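Local coordinates for mutual gliding motility protein C (MglC) (Myxococcus xanthus DK 1622, PDB 7CT3) that probably acts as a Roadblock/LC7-domain component of the system that controls cell polarity in gliding motility, interacting with its paralog MglB, at residues 17-22 with 30-35; 41-46 with 95-100; 51-56 with 74-79; 80-85 with 107-112. All blocks are in the same frame, centred on the assembly; numbering follows the deposited sequence.

Interaction 1 (17-22 with 30-35); sequences ALACSV and VDTFQK
Ser21 and Thr32 meet through their hydroxyls across two antiparallel strands, with OG of Ser21 and OG1 of Thr32 2.6 Å apart in a hydrogen bond whose donor may be either group. A chi1 of -157° sets OG1 of Thr32 opposite the backbone N and swings the hydroxyl over to the serine of this non-hydrogen-bonded pair. One step along, Cys20 and Phe33 form a hydrogen-bonded pair: Cys20 N reaches Phe33 O at 3.0 Å, and Phe33 N returns to Cys20 O at 2.9 Å. At the far end Val30 and Asp31 both face Val22, a classic beta bulge; Val30 N binds Val22 O at 2.8 Å, while the bond from Asp31 N to the same oxygen is weak. Asp31 turns its carboxylate out of the contact to a salt bridge with Arg4 of helix 4-13. Lys35, poorly ordered, starts with CB 3.3 Å from Ala17 O; CG lies beside that oxygen, a bend at chi2 (65°) keeps CD there too, at 3.9 Å, and past CE a second bend, at chi4, turns NZ toward water 1, weakly bound at 3.4 Å. That water donates to Ala17 O at 2.8 Å. This hairpin of strands 17-24 and 29-34 is tied mainly by polar bonds, most of them backbone, and the hydroxyl pair adds a side-chain link that does not depend on charge.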
loop_
_atom_site.group_PDB
_atom_site.type_symbol
_atom_site.label_atom_id
_atom_site.label_comp_id
_atom_site.label_asym_id
_atom_site.label_seq_id
_atom_site.Cartn_x
_atom_site.Cartn_y
_atom_site.Cartn_z
ATOM N N ALA A 17 -5.910 -14.195 5.473
ATOM C CA ALA A 17 -6.492 -13.039 6.198
ATOM C C ALA A 17 -6.362 -13.267 7.708
ATOM O O ALA A 17 -6.791 -14.333 8.181
ATOM C CB ALA A 17 -7.933 -12.831 5.800
ATOM N N LEU A 18 -5.781 -12.301 8.423
ATOM C CA LEU A 18 -5.647 -12.306 9.905
ATOM C C LEU A 18 -6.919 -11.710 10.514
ATOM O O LEU A 18 -7.454 -12.279 11.478
ATOM C CB LEU A 18 -4.430 -11.470 10.316
ATOM C CG LEU A 18 -3.073 -12.171 10.324
ATOM C CD1 LEU A 18 -2.941 -13.163 9.183
ATOM C CD2 LEU A 18 -1.949 -11.152 10.273
ATOM N N ALA A 19 -7.359 -10.576 9.976
ATOM C CA ALA A 19 -8.428 -9.746 10.564
ATOM C C ALA A 19 -8.928 -8.742 9.529
ATOM O O ALA A 19 -8.130 -8.314 8.666
ATOM C CB ALA A 19 -7.904 -9.037 11.790
ATOM N N CYS A 20 -10.201 -8.377 9.640
ATOM C CA CYS A 20 -10.801 -7.212 8.952
ATOM C C CYS A 20 -11.523 -6.374 10.007
ATOM O O CYS A 20 -12.309 -6.950 10.781
ATOM C CB CYS A 20 -11.733 -7.646 7.834
ATOM S SG CYS A 20 -12.155 -6.288 6.715
ATOM N N SER A 21 -11.216 -5.081 10.071
ATOM C CA SER A 21 -11.636 -4.194 11.182
ATOM C C SER A 21 -12.098 -2.847 10.637
ATOM O O SER A 21 -11.640 -2.455 9.555
ATOM C CB SER A 21 -10.518 -4.019 12.167
ATOM O OG SER A 21 -9.974 -5.278 12.529
ATOM N N VAL A 22 -12.974 -2.179 11.386
ATOM C CA VAL A 22 -13.246 -0.722 11.235
ATOM C C VAL A 22 -12.569 -0.007 12.402
ATOM O O VAL A 22 -12.746 -0.372 13.564
ATOM C CB VAL A 22 -14.753 -0.430 11.136
ATOM C CG1 VAL A 22 -15.037 1.062 11.082
ATOM C CG2 VAL A 22 -15.364 -1.130 9.929
ATOM N N VAL A 30 -13.561 0.040 16.237
ATOM C CA VAL A 30 -15.050 0.010 16.308
ATOM C C VAL A 30 -15.519 -1.448 16.282
ATOM O O VAL A 30 -16.349 -1.810 17.107
ATOM C CB VAL A 30 -15.661 0.814 15.147
ATOM C CG1 VAL A 30 -17.174 0.703 15.120
ATOM C CG2 VAL A 30 -15.231 2.272 15.194
ATOM N N ASP A 31 -15.031 -2.242 15.332
ATOM C CA ASP A 31 -15.471 -3.650 15.154
ATOM C C ASP A 31 -14.362 -4.420 14.436
ATOM O O ASP A 31 -13.538 -3.786 13.754
ATOM C CB ASP A 31 -16.811 -3.729 14.415
ATOM C CG ASP A 31 -17.670 -4.927 14.797
ATOM O OD1 ASP A 31 -17.152 -5.833 15.488
ATOM O OD2 ASP A 31 -18.859 -4.942 14.411
ATOM N N THR A 32 -14.334 -5.740 14.617
ATOM C CA THR A 32 -13.357 -6.645 13.964
ATOM C C THR A 32 -13.999 -8.009 13.727
ATOM O O THR A 32 -15.006 -8.337 14.405
ATOM C CB THR A 32 -12.065 -6.788 14.784
ATOM O OG1 THR A 32 -11.023 -7.182 13.892
ATOM C CG2 THR A 32 -12.158 -7.797 15.908
ATOM N N PHE A 33 -13.426 -8.754 12.785
ATOM C CA PHE A 33 -13.538 -10.229 12.688
ATOM C C PHE A 33 -12.131 -10.795 12.482
ATOM O O PHE A 33 -11.473 -10.384 11.513
ATOM C CB PHE A 33 -14.484 -10.649 11.565
ATOM C CG PHE A 33 -14.747 -12.131 11.577
ATOM C CD1 PHE A 33 -13.877 -13.008 10.947
ATOM C CD2 PHE A 33 -15.818 -12.653 12.288
ATOM C CE1 PHE A 33 -14.098 -14.376 10.993
ATOM C CE2 PHE A 33 -16.040 -14.021 12.326
ATOM C CZ PHE A 33 -15.178 -14.879 11.681
ATOM N N GLN A 34 -11.682 -11.676 13.382
ATOM C CA GLN A 34 -10.331 -12.298 13.340
ATOM C C GLN A 34 -10.445 -13.748 12.865
ATOM O O GLN A 34 -11.405 -14.440 13.276
ATOM C CB GLN A 34 -9.657 -12.252 14.711
ATOM C CG GLN A 34 -9.357 -10.841 15.184
ATOM C CD GLN A 34 -8.297 -10.788 16.257
ATOM O OE1 GLN A 34 -7.824 -11.808 16.760
ATOM N NE2 GLN A 34 -7.917 -9.578 16.620
ATOM N N LYS A 35 -9.497 -14.173 12.023
ATOM C CA LYS A 35 -9.227 -15.596 11.695
ATOM C C LYS A 35 -9.259 -16.413 12.994
ATOM O O LYS A 35 -8.339 -16.240 13.819
ATOM C CB LYS A 35 -7.867 -15.716 11.002
ATOM C CG LYS A 35 -7.458 -17.120 10.579
ATOM C CD LYS A 35 -8.348 -17.713 9.505
ATOM C CE LYS A 35 -7.856 -19.052 8.998
ATOM N NZ LYS A 35 -6.628 -18.918 8.179
HETATM O O HOH W 1 -8.103 -16.283 6.638
#

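Interaction 2 (41-46 with 95-100); sequences LDLNGA and ALHADG
With chi1 at -172°, His97 swings its imidazole off the end of strand 90-97 and into the approach to helix 44-61, where Leu41, Leu43 and Ala46 gather round it. Leu41, its CG anti to the carbonyl carbon (chi1 -68°), lays CD1 over one ring face in a CH-pi contact, 4.1 Å from the centroid of the His97 ring and shifted toward the rim. Leu41 is poorly ordered, so this lid may be mobile. Leu43 CD2 comes obliquely to His97 CD2 at 3.8 Å, and Ala46 CB stands 4.0 Å from the same carbon. The ring is steadied from its own segment: Asp99 N donates to His97 ND1 at 3.1 Å, within a type I turn from His97 to Gly100, which suggests that ND1 carries no proton. With an alanine here Asp99 N would probably lose its side-chain acceptor, and a gap would be likely to open beside Leu41 CD1 and Leu43 CD2. On the helix side, Asp42 OD1 accepts from Asn44 N, a capping bond where helix 44-61 starts. The contact lies at the surface, and behind it Leu18 of strand 17-24 touches both His97 and Ala46, joining the helix start to the end of strand 90-97.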
loop_
_atom_site.group_PDB
_atom_site.type_symbol
_atom_site.label_atom_id
_atom_site.label_comp_id
_atom_site.label_asym_id
_atom_site.label_seq_id
_atom_site.Cartn_x
_atom_site.Cartn_y
_atom_site.Cartn_z
ATOM N N LEU A 41 -0.175 -22.348 8.647
ATOM C CA LEU A 41 1.096 -21.785 9.178
ATOM C C LEU A 41 0.893 -21.347 10.631
ATOM O O LEU A 41 -0.271 -21.250 11.073
ATOM C CB LEU A 41 1.508 -20.586 8.319
ATOM C CG LEU A 41 1.926 -20.909 6.886
ATOM C CD1 LEU A 41 2.029 -19.635 6.059
ATOM C CD2 LEU A 41 3.241 -21.675 6.855
ATOM N N ASP A 42 1.997 -21.086 11.337
ATOM C CA ASP A 42 2.011 -20.452 12.681
ATOM C C ASP A 42 1.991 -18.929 12.485
ATOM O O ASP A 42 2.977 -18.391 11.940
ATOM C CB ASP A 42 3.216 -20.929 13.493
ATOM C CG ASP A 42 3.220 -20.457 14.937
ATOM O OD1 ASP A 42 2.966 -19.257 15.167
ATOM O OD2 ASP A 42 3.481 -21.296 15.822
ATOM N N LEU A 43 0.912 -18.272 12.931
ATOM C CA LEU A 43 0.588 -16.851 12.636
ATOM C C LEU A 43 1.051 -15.916 13.761
ATOM O O LEU A 43 0.827 -14.703 13.624
ATOM C CB LEU A 43 -0.929 -16.719 12.457
ATOM C CG LEU A 43 -1.532 -17.431 11.249
ATOM C CD1 LEU A 43 -3.045 -17.276 11.245
ATOM C CD2 LEU A 43 -0.943 -16.907 9.948
ATOM N N ASN A 44 1.657 -16.437 14.832
ATOM C CA ASN A 44 1.995 -15.630 16.034
ATOM C C ASN A 44 3.011 -14.547 15.660
ATOM O O ASN A 44 2.841 -13.408 16.130
ATOM C CB ASN A 44 2.449 -16.512 17.195
ATOM C CG ASN A 44 1.295 -17.309 17.764
ATOM O OD1 ASN A 44 1.376 -18.528 17.885
ATOM N ND2 ASN A 44 0.199 -16.633 18.063
ATOM N N GLY A 45 4.004 -14.882 14.828
ATOM C CA GLY A 45 4.986 -13.920 14.300
ATOM C C GLY A 45 4.301 -12.788 13.556
ATOM O O GLY A 45 4.707 -11.629 13.745
ATOM N N ALA A 46 3.282 -13.115 12.757
ATOM C CA ALA A 46 2.448 -12.150 12.002
ATOM C C ALA A 46 1.658 -11.263 12.972
ATOM O O ALA A 46 1.626 -10.050 12.753
ATOM C CB ALA A 46 1.530 -12.880 11.057
ATOM N N ALA A 95 -5.877 -7.070 7.261
ATOM C CA ALA A 95 -4.508 -7.571 7.510
ATOM C C ALA A 95 -4.464 -9.028 7.059
ATOM O O ALA A 95 -5.387 -9.785 7.426
ATOM C CB ALA A 95 -4.144 -7.432 8.966
ATOM N N LEU A 96 -3.452 -9.401 6.278
ATOM C CA LEU A 96 -3.238 -10.820 5.906
ATOM C C LEU A 96 -1.757 -11.175 6.050
ATOM O O LEU A 96 -0.915 -10.266 6.010
ATOM C CB LEU A 96 -3.787 -11.076 4.496
ATOM C CG LEU A 96 -3.230 -10.226 3.356
ATOM C CD1 LEU A 96 -3.182 -11.032 2.073
ATOM C CD2 LEU A 96 -4.058 -8.969 3.141
ATOM N N HIS A 97 -1.469 -12.459 6.271
ATOM C CA HIS A 97 -0.095 -13.023 6.263
ATOM C C HIS A 97 0.532 -12.725 4.895
ATOM O O HIS A 97 -0.219 -12.711 3.905
ATOM C CB HIS A 97 -0.144 -14.522 6.594
ATOM C CG HIS A 97 1.201 -15.123 6.802
ATOM N ND1 HIS A 97 1.994 -15.531 5.750
ATOM C CD2 HIS A 97 1.894 -15.389 7.928
ATOM C CE1 HIS A 97 3.125 -16.016 6.219
ATOM N NE2 HIS A 97 3.086 -15.944 7.551
ATOM N N ALA A 98 1.847 -12.497 4.844
ATOM C CA ALA A 98 2.603 -12.111 3.625
ATOM C C ALA A 98 2.497 -13.189 2.535
ATOM O O ALA A 98 2.706 -12.844 1.362
ATOM C CB ALA A 98 4.047 -11.844 3.972
ATOM N N ASP A 99 2.203 -14.441 2.901
ATOM C CA ASP A 99 2.069 -15.575 1.947
ATOM C C ASP A 99 0.612 -15.708 1.485
ATOM O O ASP A 99 0.348 -16.594 0.657
ATOM C CB ASP A 99 2.588 -16.878 2.562
ATOM C CG ASP A 99 4.087 -16.876 2.811
ATOM O OD1 ASP A 99 4.790 -16.054 2.186
ATOM O OD2 ASP A 99 4.541 -17.694 3.626
ATOM N N GLY A 100 -0.293 -14.862 1.988
ATOM C CA GLY A 100 -1.706 -14.820 1.563
ATOM C C GLY A 100 -1.863 -14.262 0.155
ATOM O O GLY A 100 -0.841 -13.997 -0.503
#

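Interaction 3 (51-56 with 74-79); sequences ANLLTQ and VNSEKV
Leu53 reaches from helix 44-61 with both methyls at work, one on Val74 and the other among Val74, Ser76 and Val79. Its CG is anti to the carbonyl carbon (chi1 -72°) and its chi2 is near 175°, which aims CD1 at the turn and CD2 at Val74. CD2 meets Val74 CG1 at 4.1 Å, the two side chains running antiparallel, flank to flank. CD1 lies 3.9 Å from Val74 O, 4.0 Å from Ser76 OG and 4.1 Å from Val79 CB. Ser76 holds OG between its backbone N and carbonyl carbon (chi1 64°), where it accepts from Val79 N at 3.0 Å, an ST motif. The same OG is hydrogen-bonded to Glu49 of the helix, and Ser76 N binds Val79 O at 2.8 Å, so the turn is closed from both ends. Were Ser76 replaced by an alanine, Val79 N and the Glu49 carboxylate would each be likely to lose a partner, and the turn could shift against Leu53. Gln56 adds a looser touch, CB 4.4 Å from Val74 CG1, with its backbone O near Val74 CG2. The helix thus covers the end of strand 71-75 and the turn into strand 79-87, at the subunit boundary: Val74 and Asn75 pair antiparallel with a strand of the second subunit, whose Val69 also packs on Leu53 and Val74.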
loop_
_atom_site.group_PDB
_atom_site.type_symbol
_atom_site.label_atom_id
_atom_site.label_comp_id
_atom_site.label_asym_id
_atom_site.label_seq_id
_atom_site.Cartn_x
_atom_site.Cartn_y
_atom_site.Cartn_z
ATOM N N ALA A 51 0.497 -5.974 15.379
ATOM C CA ALA A 51 0.474 -5.110 16.581
ATOM C C ALA A 51 1.442 -3.938 16.378
ATOM O O ALA A 51 1.065 -2.801 16.675
ATOM C CB ALA A 51 0.826 -5.912 17.808
ATOM N N ASN A 52 2.638 -4.208 15.857
ATOM C CA ASN A 52 3.718 -3.197 15.700
ATOM C C ASN A 52 3.449 -2.282 14.494
ATOM O O ASN A 52 4.192 -1.298 14.357
ATOM C CB ASN A 52 5.088 -3.872 15.610
ATOM C CG ASN A 52 5.497 -4.514 16.917
ATOM O OD1 ASN A 52 4.987 -4.148 17.970
ATOM N ND2 ASN A 52 6.393 -5.485 16.863
ATOM N N LEU A 53 2.446 -2.583 13.660
ATOM C CA LEU A 53 2.041 -1.735 12.503
ATOM C C LEU A 53 0.916 -0.773 12.906
ATOM O O LEU A 53 0.718 0.203 12.176
ATOM C CB LEU A 53 1.568 -2.613 11.335
ATOM C CG LEU A 53 2.641 -3.399 10.583
ATOM C CD1 LEU A 53 2.006 -4.302 9.535
ATOM C CD2 LEU A 53 3.658 -2.477 9.926
ATOM N N LEU A 54 0.185 -1.047 13.993
ATOM C CA LEU A 54 -1.103 -0.363 14.303
ATOM C C LEU A 54 -0.931 1.163 14.298
ATOM O O LEU A 54 -1.749 1.832 13.641
ATOM C CB LEU A 54 -1.656 -0.855 15.641
ATOM C CG LEU A 54 -2.254 -2.262 15.645
ATOM C CD1 LEU A 54 -2.836 -2.584 17.014
ATOM C CD2 LEU A 54 -3.316 -2.426 14.565
ATOM N N THR A 55 0.075 1.701 14.995
ATOM C CA THR A 55 0.329 3.167 15.070
ATOM C C THR A 55 0.481 3.733 13.654
ATOM O O THR A 55 -0.150 4.773 13.352
ATOM C CB THR A 55 1.575 3.492 15.898
ATOM O OG1 THR A 55 1.341 2.997 17.214
ATOM C CG2 THR A 55 1.879 4.975 15.956
ATOM N N GLN A 56 1.293 3.067 12.829
ATOM C CA GLN A 56 1.678 3.538 11.471
ATOM C C GLN A 56 0.497 3.371 10.506
ATOM O O GLN A 56 0.333 4.247 9.638
ATOM C CB GLN A 56 2.934 2.807 10.997
ATOM C CG GLN A 56 4.129 2.989 11.921
ATOM C CD GLN A 56 4.281 4.414 12.400
ATOM O OE1 GLN A 56 4.334 5.359 11.611
ATOM N NE2 GLN A 56 4.357 4.581 13.712
ATOM N N VAL A 74 0.190 -0.537 4.335
ATOM C CA VAL A 74 1.430 -0.448 5.151
ATOM C C VAL A 74 1.825 -1.883 5.486
ATOM O O VAL A 74 1.052 -2.559 6.204
ATOM C CB VAL A 74 1.225 0.427 6.400
ATOM C CG1 VAL A 74 2.461 0.456 7.280
ATOM C CG2 VAL A 74 0.809 1.843 6.024
ATOM N N ASN A 75 2.951 -2.339 4.936
ATOM C CA ASN A 75 3.335 -3.772 4.916
ATOM C C ASN A 75 4.637 -3.974 5.691
ATOM O O ASN A 75 5.512 -3.090 5.657
ATOM C CB ASN A 75 3.468 -4.294 3.485
ATOM C CG ASN A 75 2.185 -4.180 2.689
ATOM O OD1 ASN A 75 1.097 -4.097 3.258
ATOM N ND2 ASN A 75 2.304 -4.178 1.371
ATOM N N SER A 76 4.739 -5.115 6.364
ATOM C CA SER A 76 5.973 -5.621 7.008
ATOM C C SER A 76 6.442 -6.854 6.231
ATOM O O SER A 76 5.801 -7.193 5.211
ATOM C CB SER A 76 5.717 -5.931 8.454
ATOM O OG SER A 76 4.778 -6.989 8.577
ATOM N N GLU A 77 7.509 -7.499 6.696
ATOM C CA GLU A 77 8.005 -8.778 6.126
ATOM C C GLU A 77 6.891 -9.834 6.197
ATOM O O GLU A 77 6.735 -10.575 5.220
ATOM C CB GLU A 77 9.277 -9.225 6.853
ATOM C CG GLU A 77 10.476 -8.345 6.544
ATOM C CD GLU A 77 11.772 -8.728 7.242
ATOM O OE1 GLU A 77 11.828 -9.828 7.837
ATOM O OE2 GLU A 77 12.727 -7.922 7.188
ATOM N N LYS A 78 6.121 -9.879 7.290
ATOM C CA LYS A 78 5.181 -10.999 7.586
ATOM C C LYS A 78 3.714 -10.602 7.366
ATOM O O LYS A 78 2.878 -11.517 7.254
ATOM C CB LYS A 78 5.377 -11.487 9.023
ATOM C CG LYS A 78 6.753 -12.060 9.325
ATOM C CD LYS A 78 6.860 -12.649 10.719
ATOM C CE LYS A 78 8.270 -13.066 11.080
ATOM N NZ LYS A 78 8.400 -13.347 12.529
ATOM N N VAL A 79 3.386 -9.310 7.317
ATOM C CA VAL A 79 1.966 -8.850 7.303
ATOM C C VAL A 79 1.783 -7.807 6.207
ATOM O O VAL A 79 2.617 -6.889 6.115
ATOM C CB VAL A 79 1.521 -8.279 8.661
ATOM C CG1 VAL A 79 0.075 -7.805 8.622
ATOM C CG2 VAL A 79 1.727 -9.278 9.783
#

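Interaction 4 (80-85 with 107-112); sequences LTVMRL and YVLRVT
The guanidinium of Arg84 lies flat against the backbone and aliphatic chain of Arg110: CG of Arg110 stands 3.6 Å above the Arg84 guanidinium plane, toward its rim, and CA of Arg110 sits over the same face, 3.5 Å from Arg84 NE. Leu109 C approaches obliquely. The two guanidinium planes are 74° apart, so the groups do not stack; the side chains run alongside, pointing the same way, and Arg84 NH2 stays 4.8 Å from Arg110 NE. A long, weak ion pair with Glu71 on strand 71-75 probably offsets part of the Arg84 charge. Extended from CG to NE, Arg84 (chi1 -71°) carries its head clear of the strand, and CD passes Leu109 O at 3.9 Å. Beside it CD2 of Leu109 meets the strand twice, 3.3 Å from the backbone Val82 O and, in the apolar contact, 3.8 Å from Val82 CG1. One turn on, Thr112 OG1 donates to Val108 O at 2.7 Å, a carbonyl that also takes Thr112 N. The strand and helix segments run nearly along each other, crossing at -20° with axes 9.0 Å apart. Helix 102-117 packs on one face of the sheet, Leu109 also touching Leu92 and Leu94 of strand 90-97, with helix 4-13 next to it against Val108 and Thr112; Met83, modelled as selenomethionine, points away from the helix and touches Val74 of strand 71-75.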
loop_
_atom_site.group_PDB
_atom_site.type_symbol
_atom_site.label_atom_id
_atom_site.label_comp_id
_atom_site.label_asym_id
_atom_site.label_seq_id
_atom_site.Cartn_x
_atom_site.Cartn_y
_atom_site.Cartn_z
ATOM N N LEU A 80 0.711 -7.962 5.432
ATOM C CA LEU A 80 0.252 -6.980 4.423
ATOM C C LEU A 80 -1.070 -6.394 4.913
ATOM O O LEU A 80 -1.853 -7.136 5.542
ATOM C CB LEU A 80 0.079 -7.672 3.071
ATOM C CG LEU A 80 1.202 -8.621 2.662
ATOM C CD1 LEU A 80 0.880 -9.281 1.332
ATOM C CD2 LEU A 80 2.541 -7.901 2.591
ATOM N N THR A 81 -1.300 -5.111 4.653
ATOM C CA THR A 81 -2.574 -4.433 4.988
ATOM C C THR A 81 -3.112 -3.727 3.748
ATOM O O THR A 81 -2.310 -3.349 2.865
ATOM C CB THR A 81 -2.436 -3.478 6.179
ATOM O OG1 THR A 81 -1.594 -2.390 5.800
ATOM C CG2 THR A 81 -1.897 -4.171 7.412
ATOM N N VAL A 82 -4.433 -3.605 3.699
ATOM C CA VAL A 82 -5.196 -2.812 2.699
ATOM C C VAL A 82 -6.226 -2.020 3.488
ATOM O O VAL A 82 -6.923 -2.600 4.319
ATOM C CB VAL A 82 -5.897 -3.706 1.660
ATOM C CG1 VAL A 82 -6.449 -2.872 0.518
ATOM C CG2 VAL A 82 -4.995 -4.809 1.147
HETATM N N MSE A 83 -6.319 -0.719 3.199
HETATM C CA MSE A 83 -7.232 0.160 3.906
HETATM C C MSE A 83 -8.007 1.012 2.908
HETATM O O MSE A 83 -7.440 1.460 1.912
HETATM C CB MSE A 83 -6.454 1.061 4.865
HETATM C CG MSE A 83 -5.774 0.317 5.978
HETATM SE SE MSE A 83 -4.627 1.536 6.959
HETATM C CE MSE A 83 -2.964 1.525 5.921
ATOM N N ARG A 84 -9.294 1.229 3.212
ATOM C CA ARG A 84 -10.162 2.107 2.441
ATOM C C ARG A 84 -10.997 2.967 3.396
ATOM O O ARG A 84 -11.231 2.540 4.544
ATOM C CB ARG A 84 -11.094 1.305 1.527
ATOM C CG ARG A 84 -10.387 0.637 0.358
ATOM C CD ARG A 84 -11.339 0.024 -0.651
ATOM N NE ARG A 84 -10.584 -0.246 -1.863
ATOM C CZ ARG A 84 -10.532 0.535 -2.937
ATOM N NH1 ARG A 84 -11.253 1.641 -3.020
ATOM N NH2 ARG A 84 -9.770 0.182 -3.952
ATOM N N LEU A 85 -11.440 4.131 2.919
ATOM C CA LEU A 85 -12.256 5.098 3.692
ATOM C C LEU A 85 -13.701 4.597 3.768
ATOM O O LEU A 85 -14.240 4.186 2.733
ATOM C CB LEU A 85 -12.185 6.465 3.006
ATOM C CG LEU A 85 -12.722 7.633 3.828
ATOM C CD1 LEU A 85 -11.857 7.864 5.057
ATOM C CD2 LEU A 85 -12.800 8.892 2.979
ATOM N N TYR A 107 -9.072 -6.681 -4.013
ATOM C CA TYR A 107 -10.338 -6.824 -4.775
ATOM C C TYR A 107 -11.517 -6.938 -3.798
ATOM O O TYR A 107 -12.492 -6.179 -3.923
ATOM C CB TYR A 107 -10.249 -8.017 -5.730
ATOM C CG TYR A 107 -11.578 -8.448 -6.287
ATOM C CD1 TYR A 107 -12.174 -7.766 -7.336
ATOM C CD2 TYR A 107 -12.257 -9.523 -5.738
ATOM C CE1 TYR A 107 -13.406 -8.152 -7.838
ATOM C CE2 TYR A 107 -13.490 -9.917 -6.224
ATOM C CZ TYR A 107 -14.063 -9.235 -7.282
ATOM O OH TYR A 107 -15.275 -9.628 -7.767
ATOM N N VAL A 108 -11.433 -7.855 -2.834
ATOM C CA VAL A 108 -12.556 -8.121 -1.888
ATOM C C VAL A 108 -12.813 -6.864 -1.038
ATOM O O VAL A 108 -13.990 -6.532 -0.827
ATOM C CB VAL A 108 -12.297 -9.370 -1.029
ATOM C CG1 VAL A 108 -13.329 -9.502 0.077
ATOM C CG2 VAL A 108 -12.271 -10.630 -1.883
ATOM N N LEU A 109 -11.775 -6.165 -0.575
ATOM C CA LEU A 109 -12.001 -4.953 0.255
ATOM C C LEU A 109 -12.680 -3.869 -0.590
ATOM O O LEU A 109 -13.562 -3.175 -0.050
ATOM C CB LEU A 109 -10.699 -4.447 0.880
ATOM C CG LEU A 109 -10.918 -3.643 2.159
ATOM C CD1 LEU A 109 -11.423 -4.546 3.278
ATOM C CD2 LEU A 109 -9.660 -2.912 2.587
ATOM N N ARG A 110 -12.308 -3.734 -1.866
ATOM C CA ARG A 110 -12.924 -2.737 -2.785
ATOM C C ARG A 110 -14.422 -3.044 -2.930
ATOM O O ARG A 110 -15.226 -2.098 -2.906
ATOM C CB ARG A 110 -12.212 -2.713 -4.143
ATOM C CG ARG A 110 -12.735 -1.642 -5.089
ATOM C CD ARG A 110 -11.931 -1.502 -6.373
ATOM N NE ARG A 110 -11.863 -2.739 -7.145
ATOM C CZ ARG A 110 -12.807 -3.196 -7.978
ATOM N NH1 ARG A 110 -13.938 -2.533 -8.169
ATOM N NH2 ARG A 110 -12.613 -4.336 -8.618
ATOM N N VAL A 111 -14.782 -4.323 -3.048
ATOM C CA VAL A 111 -16.193 -4.787 -3.190
ATOM C C VAL A 111 -16.960 -4.553 -1.879
ATOM O O VAL A 111 -18.150 -4.202 -1.950
ATOM C CB VAL A 111 -16.238 -6.266 -3.616
ATOM C CG1 VAL A 111 -17.624 -6.869 -3.442
ATOM C CG2 VAL A 111 -15.745 -6.441 -5.045
ATOM N N THR A 112 -16.319 -4.756 -0.726
ATOM C CA THR A 112 -16.986 -4.762 0.604
ATOM C C THR A 112 -17.141 -3.333 1.151
ATOM O O THR A 112 -18.134 -3.092 1.860
ATOM C CB THR A 112 -16.238 -5.683 1.576
ATOM O OG1 THR A 112 -16.062 -6.945 0.929
ATOM C CG2 THR A 112 -16.975 -5.877 2.882
#

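In the fold
All four contacts meet in or around one antiparallel sheet. Interactions 3 and 4 are buried, interaction 1 partly so, and interaction 2 lies at the surface. Interaction 1 is strand on strand and is the one whose segments are joined by hydrogen bonds; the other three set helix or helix start against strand or turn and rely on packing. Interactions 2 and 3 share helix 44-61 and touch through Ala46 O with Val79 CG2, whereas interaction 4 brings in helix 102-117, where Cys20 SG of interaction 1 packs on Leu109. Leu96 N to Leu80 O links interactions 2 and 4. Interaction 3 alone sits where the sheet runs on into the second subunit.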